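Local atomic coordinates of Mono(ADP-ribosyl)transferase SpvB (Salmonella typhimurium, PDB entry 2GWM), a protein that probably transfers ADP-ribose from NAD(+) to an arginine of actin, which blocks filament assembly in the host cell, this chain being its ADP-ribosyltransferase domain. Residues 16-21 / 31-36; 20-25 / 51-56; 35-40 / 58-63. One frame throughout, in Å; residues are numbered along the deposited sequence.

Contact 1. Residues 16-21 / 31-36; sequences YSVINK and TQAKET. With SO4 (sulfate ion), chain C.
Val18 meets Ala33 and Gln32 where helix 3-24 passes helix 30-39, and its two methyl groups carry the contact from the first helix. Along 16-21 the helix is kinked: the amides of Ser17, Val18 and Lys21 lack a bond to the preceding turn, and Asn20 N reaches Tyr16 O only weakly, at 3.5 Å. Ser17 OG turns back to the carbonyl of Gln14. At Val18 the CA-CB bond points toward 31-36, and chi1 of 167° sets CG1 anti to the backbone N. This branch rests on the methyl of Ala33, with Val18 CG1 3.7 Å from Ala33 CB. The other branch, Val18 CG2, lies 4.1 Å from Gln32 CB; the Gln32 chain runs at about a right angle to the valine and, bent at chi2, carries its amide away. Ile19 follows, packing on Tyr60 and Ile61 of helix 50-69, while Lys21 touches Tyr28. At the start of 31-36, one sulfate oxygen, O4, accepts two bonds from Thr31: from N at 2.9 Å (N-H...O angle 156°) and from OG1 at 2.9 Å. Glu30 N also binds this ion, probably a crystallisation component. The helix-to-helix contact, with 101 Å² buried in total, is therefore purely apolar and rests on methyl and methylene packing, whereas the polar chemistry lies at the anion beside the N-terminal turn of helix 30-39.

Contact 2. Residues 20-25 / 51-56; sequences NKYLRG and EEFKNA
Tyr22 spans the distance between helices 3-24 and 50-69, whose nearest CA atoms here, those of Tyr22 and Lys54, are 10.3 Å apart. Its extended conformation makes this possible: the CA-CB bond points toward 51-56, and chi1 of 179° places CG anti to the backbone N, extending the ring as far as Phe53 and Lys54. Phe53 adopts nearly the same first torsion, 176°, but from a CA-CB bond that starts alongside the interface; the torsion swings the end of its ring closer. The two aromatic side chains run antiparallel and meet at Tyr22 CE1 and Phe53 CE2, 4.0 Å apart, each atom oblique to the other ring. Beyond this, the phenol oxygen arrives beside the backbone of Lys54, with Tyr22 OH 3.9 Å from Lys54 CA. The Lys54 chain lies roughly perpendicular to the tyrosine; CG is its nearest side-chain atom, and the rest leads away, bending only at chi4.

A water lies in the plane of the Tyr22 ring at its edge, 2.5 Å from Tyr22 OH, a short separation, and donates to Lys54 O at 2.9 Å. That carbonyl also accepts from Ser58 OG, so the water links the phenol to an already engaged backbone atom. Tyr28 packs edge-to-face with Tyr22, and Lys34 makes a cation-pi contact with Phe53. One turn further, Gly25, at positive phi, closes helix 3-24 in a Schellman motif. The arrangement is aromatic helix-helix packing with a water bridge, within the N-terminal helical part of the ADP-ribosyltransferase domain.

Contact 3. Residues 35-40 / 58-63; sequences ETLLSR and SVYIND. With SO4 (sulfate ion), chain B.
Tyr60 is directed at Thr36 and Leu37 by a chi1 of 172°, which sets its CG anti to the backbone N and sends the ring toward helix 30-39. In Leu37, CG instead lies beside the backbone N, and the extended second torsion points CD1 onward, leaving CD2, the other branch, facing the base of the tyrosine. Leu37 CD2 lies 4.0 Å from Tyr60 CB and remains near Tyr60 CG and CD2, so it packs where the ring joins the chain. Thr36 works at the far end: its methyl lies across the phenol, with Thr36 CG2 3.8 Å from Tyr60 OH, while the threonine hydroxyl is hydrogen-bonded to Tyr10 OH of helix 3-24. Tyr10 also packs against Tyr60.

Past the helix end, the Arg40 chain bends at chi3 and its guanidinium grips a sulfate, probably from the crystallisation liquor, by two nitrogens. Arg40 NH1 donates to sulfate O2 at 3.0 Å (164°), in the guanidinium plane; Arg40 NH2 donates to sulfate O1 at 2.8 Å, more bent at 133°. Between the helices the result is a buried apolar packing of leucine and threonine methyls on a tyrosine, part of the three-helix region formed by helices 3-24, 30-39 and 50-69.

Overall arrangement
The three contacts join three successive helices pairwise: contact 1 links 3-24 to 30-39, contact 2 links 3-24 to 50-69, and contact 3 links 30-39 to 50-69. Their centres lie 9 to 10 Å apart, on the same side of the chain's centre. Contacts 1 and 2 share Asn20 and Lys21, contacts 1 and 3 share Glu35 and Thr36, and contacts 2 and 3 alternate along the chain. Packing also connects them: Ala33 CB is 3.8 Å from Phe53 CZ, and Phe53 CD1 is 3.6 Å from Leu37 CD1. Together they form one helical unit preceding the first strand, 78-83, away from the predicted active-site residues Arg81, Ser111 and Glu148.

Contact 1. Residues 16-21 / 31-36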
loop_
_atom_site.group_PDB
_atom_site.type_symbol
_atom_site.label_atom_id
_atom_site.label_comp_id
_atom_site.label_asym_id
_atom_site.label_seq_id
_atom_site.Cartn_x
_atom_site.Cartn_y
_atom_site.Cartn_z
ATOM N N TYR A 16 1.400 -1.054 -10.580
ATOM C CA TYR A 16 0.774 -0.432 -9.411
ATOM C C TYR A 16 0.040 0.843 -9.780
ATOM O O TYR A 16 -0.983 1.148 -9.170
ATOM C CB TYR A 16 1.853 -0.134 -8.345
ATOM C CG TYR A 16 2.775 0.980 -8.697
ATOM C CD1 TYR A 16 2.398 2.293 -8.476
ATOM C CD2 TYR A 16 3.959 0.749 -9.380
ATOM C CE1 TYR A 16 3.186 3.316 -8.865
ATOM C CE2 TYR A 16 4.747 1.767 -9.804
ATOM C CZ TYR A 16 4.349 3.053 -9.528
ATOM O OH TYR A 16 5.152 4.042 -9.975
ATOM N N SER A 17 0.546 1.515 -10.824
ATOM C CA SER A 17 0.146 2.863 -11.223
ATOM C C SER A 17 -1.265 2.815 -11.838
ATOM O O SER A 17 -1.924 3.848 -11.986
ATOM C CB SER A 17 1.212 3.476 -12.165
ATOM O OG SER A 17 1.285 2.813 -13.414
ATOM N N VAL A 18 -1.719 1.619 -12.197
ATOM C CA VAL A 18 -3.033 1.420 -12.784
ATOM C C VAL A 18 -3.961 0.624 -11.848
ATOM O O VAL A 18 -5.147 0.955 -11.655
ATOM C CB VAL A 18 -2.878 0.657 -14.109
ATOM C CG1 VAL A 18 -4.193 0.128 -14.624
ATOM C CG2 VAL A 18 -2.217 1.571 -15.145
ATOM N N ILE A 19 -3.442 -0.464 -11.301
ATOM C CA ILE A 19 -4.230 -1.425 -10.557
ATOM C C ILE A 19 -4.896 -0.899 -9.293
ATOM O O ILE A 19 -6.023 -1.281 -8.981
ATOM C CB ILE A 19 -3.315 -2.590 -10.093
ATOM C CG1 ILE A 19 -3.139 -3.554 -11.237
ATOM C CG2 ILE A 19 -3.915 -3.312 -8.881
ATOM C CD1 ILE A 19 -4.278 -4.518 -11.377
ATOM N N ASN A 20 -4.184 -0.074 -8.541
ATOM C CA ASN A 20 -4.727 0.355 -7.270
ATOM C C ASN A 20 -5.862 1.331 -7.436
ATOM O O ASN A 20 -6.879 1.218 -6.772
ATOM C CB ASN A 20 -3.592 0.893 -6.388
ATOM C CG ASN A 20 -2.563 -0.208 -6.007
ATOM O OD1 ASN A 20 -1.317 0.018 -5.956
ATOM N ND2 ASN A 20 -3.075 -1.380 -5.716
ATOM N N LYS A 21 -5.752 2.228 -8.416
ATOM C CA LYS A 21 -6.904 3.077 -8.749
ATOM C C LYS A 21 -8.088 2.241 -9.204
ATOM O O LYS A 21 -9.227 2.481 -8.833
ATOM C CB LYS A 21 -6.533 4.111 -9.808
ATOM C CG LYS A 21 -5.600 5.170 -9.307
ATOM C CD LYS A 21 -5.187 6.154 -10.419
ATOM C CE LYS A 21 -4.485 7.353 -9.835
ATOM N NZ LYS A 21 -4.236 8.458 -10.844
ATOM N N THR A 31 -6.842 2.924 -20.932
ATOM C CA THR A 31 -6.077 2.552 -22.118
ATOM C C THR A 31 -4.849 1.771 -21.664
ATOM O O THR A 31 -4.527 0.730 -22.230
ATOM C CB THR A 31 -5.738 3.764 -22.987
ATOM O OG1 THR A 31 -6.966 4.308 -23.519
ATOM C CG2 THR A 31 -4.833 3.372 -24.159
ATOM N N GLN A 32 -4.163 2.268 -20.636
ATOM C CA GLN A 32 -2.994 1.547 -20.165
ATOM C C GLN A 32 -3.298 0.187 -19.579
ATOM O O GLN A 32 -2.530 -0.751 -19.767
ATOM C CB GLN A 32 -2.204 2.402 -19.169
ATOM C CG GLN A 32 -1.515 3.567 -19.795
ATOM C CD GLN A 32 -0.554 3.091 -20.848
ATOM O OE1 GLN A 32 -0.714 3.377 -22.043
ATOM N NE2 GLN A 32 0.392 2.233 -20.419
ATOM N N ALA A 33 -4.413 0.061 -18.870
ATOM C CA ALA A 33 -4.861 -1.222 -18.332
ATOM C C ALA A 33 -4.990 -2.210 -19.484
ATOM O O ALA A 33 -4.482 -3.332 -19.420
ATOM C CB ALA A 33 -6.159 -1.048 -17.588
ATOM N N LYS A 34 -5.620 -1.774 -20.559
ATOM C CA LYS A 34 -5.902 -2.669 -21.684
ATOM C C LYS A 34 -4.585 -3.004 -22.398
ATOM O O LYS A 34 -4.359 -4.141 -22.786
ATOM C CB LYS A 34 -6.892 -2.001 -22.630
ATOM C CG LYS A 34 -8.251 -2.043 -22.030
ATOM C CD LYS A 34 -9.283 -1.282 -22.867
ATOM C CE LYS A 34 -10.702 -1.611 -22.303
ATOM N NZ LYS A 34 -11.754 -0.713 -22.873
ATOM N N GLU A 35 -3.684 -2.027 -22.486
ATOM C CA GLU A 35 -2.436 -2.276 -23.126
ATOM C C GLU A 35 -1.609 -3.313 -22.355
ATOM O O GLU A 35 -0.955 -4.169 -22.938
ATOM C CB GLU A 35 -1.669 -0.960 -23.387
ATOM C CG GLU A 35 -0.907 -0.950 -24.643
ATOM C CD GLU A 35 -1.741 -1.264 -25.907
ATOM O OE1 GLU A 35 -2.765 -0.578 -26.219
ATOM O OE2 GLU A 35 -1.355 -2.227 -26.597
ATOM N N THR A 36 -1.648 -3.225 -21.028
ATOM C CA THR A 36 -1.030 -4.220 -20.161
ATOM C C THR A 36 -1.592 -5.617 -20.347
ATOM O O THR A 36 -0.867 -6.604 -20.458
ATOM C CB THR A 36 -1.120 -3.786 -18.699
ATOM O OG1 THR A 36 -0.311 -2.612 -18.495
ATOM C CG2 THR A 36 -0.747 -4.944 -17.760
HETATM S S SO4 C . -7.474 6.864 -20.078
HETATM O O1 SO4 C . -8.475 6.541 -19.012
HETATM O O2 SO4 C . -7.796 8.118 -20.765
HETATM O O3 SO4 C . -6.147 6.951 -19.410
HETATM O O4 SO4 C . -7.443 5.757 -21.050
#

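Contact 2. Residues 20-25 / 51-56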
loop_
_atom_site.group_PDB
_atom_site.type_symbol
_atom_site.label_atom_id
_atom_site.label_comp_id
_atom_site.label_asym_id
_atom_site.label_seq_id
_atom_site.Cartn_x
_atom_site.Cartn_y
_atom_site.Cartn_z
ATOM N N ASN A 20 -4.184 -0.074 -8.541
ATOM C CA ASN A 20 -4.727 0.355 -7.270
ATOM C C ASN A 20 -5.862 1.331 -7.436
ATOM O O ASN A 20 -6.879 1.218 -6.772
ATOM C CB ASN A 20 -3.592 0.893 -6.388
ATOM C CG ASN A 20 -2.563 -0.208 -6.007
ATOM O OD1 ASN A 20 -1.317 0.018 -5.956
ATOM N ND2 ASN A 20 -3.075 -1.380 -5.716
ATOM N N LYS A 21 -5.752 2.228 -8.416
ATOM C CA LYS A 21 -6.904 3.077 -8.749
ATOM C C LYS A 21 -8.088 2.241 -9.204
ATOM O O LYS A 21 -9.227 2.481 -8.833
ATOM C CB LYS A 21 -6.533 4.111 -9.808
ATOM C CG LYS A 21 -5.600 5.170 -9.307
ATOM C CD LYS A 21 -5.187 6.154 -10.419
ATOM C CE LYS A 21 -4.485 7.353 -9.835
ATOM N NZ LYS A 21 -4.236 8.458 -10.844
ATOM N N TYR A 22 -7.830 1.250 -10.036
ATOM C CA TYR A 22 -8.878 0.324 -10.491
ATOM C C TYR A 22 -9.605 -0.346 -9.314
ATOM O O TYR A 22 -10.848 -0.333 -9.216
ATOM C CB TYR A 22 -8.251 -0.744 -11.396
ATOM C CG TYR A 22 -9.239 -1.785 -11.915
ATOM C CD1 TYR A 22 -10.111 -1.498 -12.963
ATOM C CD2 TYR A 22 -9.278 -3.041 -11.360
ATOM C CE1 TYR A 22 -10.978 -2.415 -13.425
ATOM C CE2 TYR A 22 -10.172 -4.019 -11.823
ATOM C CZ TYR A 22 -11.031 -3.680 -12.864
ATOM O OH TYR A 22 -11.896 -4.594 -13.417
ATOM N N LEU A 23 -8.798 -0.882 -8.402
ATOM C CA LEU A 23 -9.344 -1.626 -7.252
ATOM C C LEU A 23 -10.113 -0.698 -6.356
ATOM O O LEU A 23 -11.119 -1.099 -5.803
ATOM C CB LEU A 23 -8.232 -2.320 -6.465
ATOM C CG LEU A 23 -7.669 -3.599 -7.114
ATOM C CD1 LEU A 23 -6.361 -4.007 -6.518
ATOM C CD2 LEU A 23 -8.666 -4.739 -7.028
ATOM N N ARG A 24 -9.674 0.543 -6.232
ATOM C CA ARG A 24 -10.418 1.477 -5.341
ATOM C C ARG A 24 -11.732 1.945 -5.896
ATOM O O ARG A 24 -12.507 2.579 -5.171
ATOM C CB ARG A 24 -9.567 2.690 -5.066
ATOM C CG ARG A 24 -8.423 2.408 -4.176
ATOM C CD ARG A 24 -7.572 3.641 -4.060
ATOM N NE ARG A 24 -6.304 3.292 -3.435
ATOM C CZ ARG A 24 -5.104 3.514 -3.939
ATOM N NH1 ARG A 24 -4.940 4.147 -5.093
ATOM N NH2 ARG A 24 -4.040 3.114 -3.247
ATOM N N GLY A 25 -12.002 1.627 -7.168
ATOM C CA GLY A 25 -13.181 2.118 -7.857
ATOM C C GLY A 25 -13.017 3.562 -8.273
ATOM O O GLY A 25 -14.001 4.236 -8.567
ATOM N N GLU A 51 -16.966 -7.243 -20.074
ATOM C CA GLU A 51 -16.822 -8.422 -19.237
ATOM C C GLU A 51 -15.471 -9.100 -19.502
ATOM O O GLU A 51 -14.859 -9.574 -18.585
ATOM C CB GLU A 51 -18.037 -9.377 -19.343
ATOM C CG GLU A 51 -18.422 -10.212 -18.043
ATOM C CD GLU A 51 -18.176 -9.583 -16.636
ATOM O OE1 GLU A 51 -18.697 -8.482 -16.294
ATOM O OE2 GLU A 51 -17.468 -10.248 -15.828
ATOM N N GLU A 52 -14.992 -9.120 -20.746
ATOM C CA GLU A 52 -13.689 -9.701 -21.051
ATOM C C GLU A 52 -12.608 -8.947 -20.291
ATOM O O GLU A 52 -11.671 -9.541 -19.755
ATOM C CB GLU A 52 -13.410 -9.616 -22.546
ATOM C CG GLU A 52 -14.138 -10.697 -23.285
ATOM C CD GLU A 52 -14.205 -10.476 -24.772
ATOM O OE1 GLU A 52 -13.851 -9.371 -25.278
ATOM O OE2 GLU A 52 -14.617 -11.455 -25.432
ATOM N N PHE A 53 -12.733 -7.622 -20.311
ATOM C CA PHE A 53 -11.791 -6.735 -19.622
ATOM C C PHE A 53 -11.802 -6.980 -18.120
ATOM O O PHE A 53 -10.764 -7.166 -17.500
ATOM C CB PHE A 53 -12.147 -5.276 -19.883
ATOM C CG PHE A 53 -11.284 -4.320 -19.139
ATOM C CD1 PHE A 53 -9.942 -4.162 -19.485
ATOM C CD2 PHE A 53 -11.772 -3.610 -18.072
ATOM C CE1 PHE A 53 -9.157 -3.290 -18.794
ATOM C CE2 PHE A 53 -10.958 -2.754 -17.382
ATOM C CZ PHE A 53 -9.660 -2.601 -17.750
ATOM N N LYS A 54 -12.992 -6.969 -17.526
ATOM C CA LYS A 54 -13.115 -7.194 -16.095
ATOM C C LYS A 54 -12.510 -8.550 -15.732
ATOM O O LYS A 54 -11.774 -8.656 -14.789
ATOM C CB LYS A 54 -14.600 -7.173 -15.675
ATOM C CG LYS A 54 -14.809 -7.467 -14.189
ATOM C CD LYS A 54 -16.206 -7.579 -13.766
ATOM C CE LYS A 54 -16.249 -7.917 -12.270
ATOM N NZ LYS A 54 -16.217 -9.400 -12.043
ATOM N N ASN A 55 -12.871 -9.602 -16.483
ATOM C CA ASN A 55 -12.356 -10.954 -16.163
ATOM C C ASN A 55 -10.859 -11.048 -16.270
ATOM O O ASN A 55 -10.227 -11.675 -15.450
ATOM C CB ASN A 55 -13.016 -12.035 -17.022
ATOM C CG ASN A 55 -14.504 -12.205 -16.716
ATOM O OD1 ASN A 55 -15.016 -11.747 -15.682
ATOM N ND2 ASN A 55 -15.211 -12.878 -17.611
ATOM N N ALA A 56 -10.271 -10.390 -17.271
ATOM C CA ALA A 56 -8.848 -10.445 -17.422
ATOM C C ALA A 56 -8.133 -9.667 -16.318
ATOM O O ALA A 56 -7.047 -10.075 -15.834
ATOM C CB ALA A 56 -8.496 -9.932 -18.833
HETATM O O HOH W 1 -11.797 -6.927 -12.459
#

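Contact 3. Residues 35-40 / 58-63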
loop_
_atom_site.group_PDB
_atom_site.type_symbol
_atom_site.label_atom_id
_atom_site.label_comp_id
_atom_site.label_asym_id
_atom_site.label_seq_id
_atom_site.Cartn_x
_atom_site.Cartn_y
_atom_site.Cartn_z
ATOM N N GLU A 35 -3.684 -2.027 -22.486
ATOM C CA GLU A 35 -2.436 -2.276 -23.126
ATOM C C GLU A 35 -1.609 -3.313 -22.355
ATOM O O GLU A 35 -0.955 -4.169 -22.938
ATOM C CB GLU A 35 -1.669 -0.960 -23.387
ATOM C CG GLU A 35 -0.907 -0.950 -24.643
ATOM C CD GLU A 35 -1.741 -1.264 -25.907
ATOM O OE1 GLU A 35 -2.765 -0.578 -26.219
ATOM O OE2 GLU A 35 -1.355 -2.227 -26.597
ATOM N N THR A 36 -1.648 -3.225 -21.028
ATOM C CA THR A 36 -1.030 -4.220 -20.161
ATOM C C THR A 36 -1.592 -5.617 -20.347
ATOM O O THR A 36 -0.867 -6.604 -20.458
ATOM C CB THR A 36 -1.120 -3.786 -18.699
ATOM O OG1 THR A 36 -0.311 -2.612 -18.495
ATOM C CG2 THR A 36 -0.747 -4.944 -17.760
ATOM N N LEU A 37 -2.909 -5.715 -20.372
ATOM C CA LEU A 37 -3.531 -7.012 -20.564
ATOM C C LEU A 37 -3.154 -7.643 -21.881
ATOM O O LEU A 37 -2.922 -8.857 -21.954
ATOM C CB LEU A 37 -5.017 -6.907 -20.398
ATOM C CG LEU A 37 -5.467 -6.461 -18.998
ATOM C CD1 LEU A 37 -6.974 -6.199 -19.049
ATOM C CD2 LEU A 37 -5.147 -7.458 -17.901
ATOM N N LEU A 38 -3.037 -6.821 -22.910
ATOM C CA LEU A 38 -2.691 -7.334 -24.243
ATOM C C LEU A 38 -1.220 -7.765 -24.212
ATOM O O LEU A 38 -0.884 -8.877 -24.640
ATOM C CB LEU A 38 -2.930 -6.284 -25.317
ATOM C CG LEU A 38 -2.244 -6.545 -26.648
ATOM C CD1 LEU A 38 -2.725 -7.837 -27.238
ATOM C CD2 LEU A 38 -2.468 -5.401 -27.615
ATOM N N SER A 39 -0.343 -6.898 -23.717
ATOM C CA SER A 39 1.080 -7.181 -23.742
ATOM C C SER A 39 1.490 -8.388 -22.905
ATOM O O SER A 39 2.450 -9.066 -23.204
ATOM C CB SER A 39 1.885 -5.956 -23.347
ATOM O OG SER A 39 1.625 -5.552 -22.045
ATOM N N ARG A 40 0.754 -8.666 -21.842
ATOM C CA ARG A 40 1.045 -9.811 -21.001
ATOM C C ARG A 40 0.127 -10.999 -21.335
ATOM O O ARG A 40 0.070 -12.012 -20.604
ATOM C CB ARG A 40 0.909 -9.387 -19.544
ATOM C CG ARG A 40 1.788 -8.238 -19.188
ATOM C CD ARG A 40 1.943 -8.025 -17.674
ATOM N NE ARG A 40 2.624 -9.153 -17.019
ATOM C CZ ARG A 40 3.949 -9.337 -16.967
ATOM N NH1 ARG A 40 4.783 -8.494 -17.532
ATOM N NH2 ARG A 40 4.437 -10.410 -16.345
ATOM N N SER A 58 -9.161 -9.335 -13.374
ATOM C CA SER A 58 -9.204 -10.222 -12.220
ATOM C C SER A 58 -8.089 -11.205 -12.190
ATOM O O SER A 58 -7.452 -11.418 -11.168
ATOM C CB SER A 58 -10.551 -10.955 -12.160
ATOM O OG SER A 58 -11.655 -10.018 -11.988
ATOM N N VAL A 59 -7.846 -11.872 -13.324
ATOM C CA VAL A 59 -6.794 -12.847 -13.347
ATOM C C VAL A 59 -5.401 -12.204 -13.078
ATOM O O VAL A 59 -4.550 -12.757 -12.395
ATOM C CB VAL A 59 -6.758 -13.588 -14.728
ATOM C CG1 VAL A 59 -5.749 -14.722 -14.637
ATOM C CG2 VAL A 59 -8.126 -14.129 -15.106
ATOM N N TYR A 60 -5.157 -11.070 -13.705
ATOM C CA TYR A 60 -3.931 -10.305 -13.553
ATOM C C TYR A 60 -3.691 -9.929 -12.061
ATOM O O TYR A 60 -2.644 -10.183 -11.508
ATOM C CB TYR A 60 -4.121 -9.085 -14.425
ATOM C CG TYR A 60 -3.065 -7.995 -14.327
ATOM C CD1 TYR A 60 -1.707 -8.274 -14.229
ATOM C CD2 TYR A 60 -3.475 -6.680 -14.253
ATOM C CE1 TYR A 60 -0.774 -7.245 -14.123
ATOM C CE2 TYR A 60 -2.557 -5.640 -14.144
ATOM C CZ TYR A 60 -1.211 -5.938 -14.081
ATOM O OH TYR A 60 -0.328 -4.898 -13.961
ATOM N N ILE A 61 -4.713 -9.371 -11.439
ATOM C CA ILE A 61 -4.643 -9.016 -10.013
ATOM C C ILE A 61 -4.377 -10.268 -9.195
ATOM O O ILE A 61 -3.552 -10.279 -8.270
ATOM C CB ILE A 61 -5.956 -8.333 -9.575
ATOM C CG1 ILE A 61 -5.944 -6.964 -10.246
ATOM C CG2 ILE A 61 -5.978 -8.136 -8.091
ATOM C CD1 ILE A 61 -7.252 -6.351 -10.277
ATOM N N ASN A 62 -5.099 -11.349 -9.484
ATOM C CA ASN A 62 -4.917 -12.560 -8.727
ATOM C C ASN A 62 -3.532 -13.114 -8.936
ATOM O O ASN A 62 -3.001 -13.759 -8.033
ATOM C CB ASN A 62 -5.973 -13.577 -9.133
ATOM C CG ASN A 62 -7.377 -13.196 -8.666
ATOM O OD1 ASN A 62 -7.503 -12.478 -7.665
ATOM N ND2 ASN A 62 -8.410 -13.732 -9.292
ATOM N N ASP A 63 -2.953 -12.952 -10.139
ATOM C CA ASP A 63 -1.599 -13.433 -10.326
ATOM C C ASP A 63 -0.660 -12.656 -9.387
ATOM O O ASP A 63 0.236 -13.230 -8.844
ATOM C CB ASP A 63 -1.152 -13.224 -11.770
ATOM C CG ASP A 63 -1.481 -14.423 -12.670
ATOM O OD1 ASP A 63 -1.691 -15.519 -12.171
ATOM O OD2 ASP A 63 -1.473 -14.203 -13.917
HETATM S S SO4 B . 7.745 -10.892 -17.821
HETATM O O1 SO4 B . 6.695 -11.766 -17.309
HETATM O O2 SO4 B . 7.641 -9.520 -17.265
HETATM O O3 SO4 B . 9.033 -11.541 -17.511
HETATM O O4 SO4 B . 7.626 -10.799 -19.283
#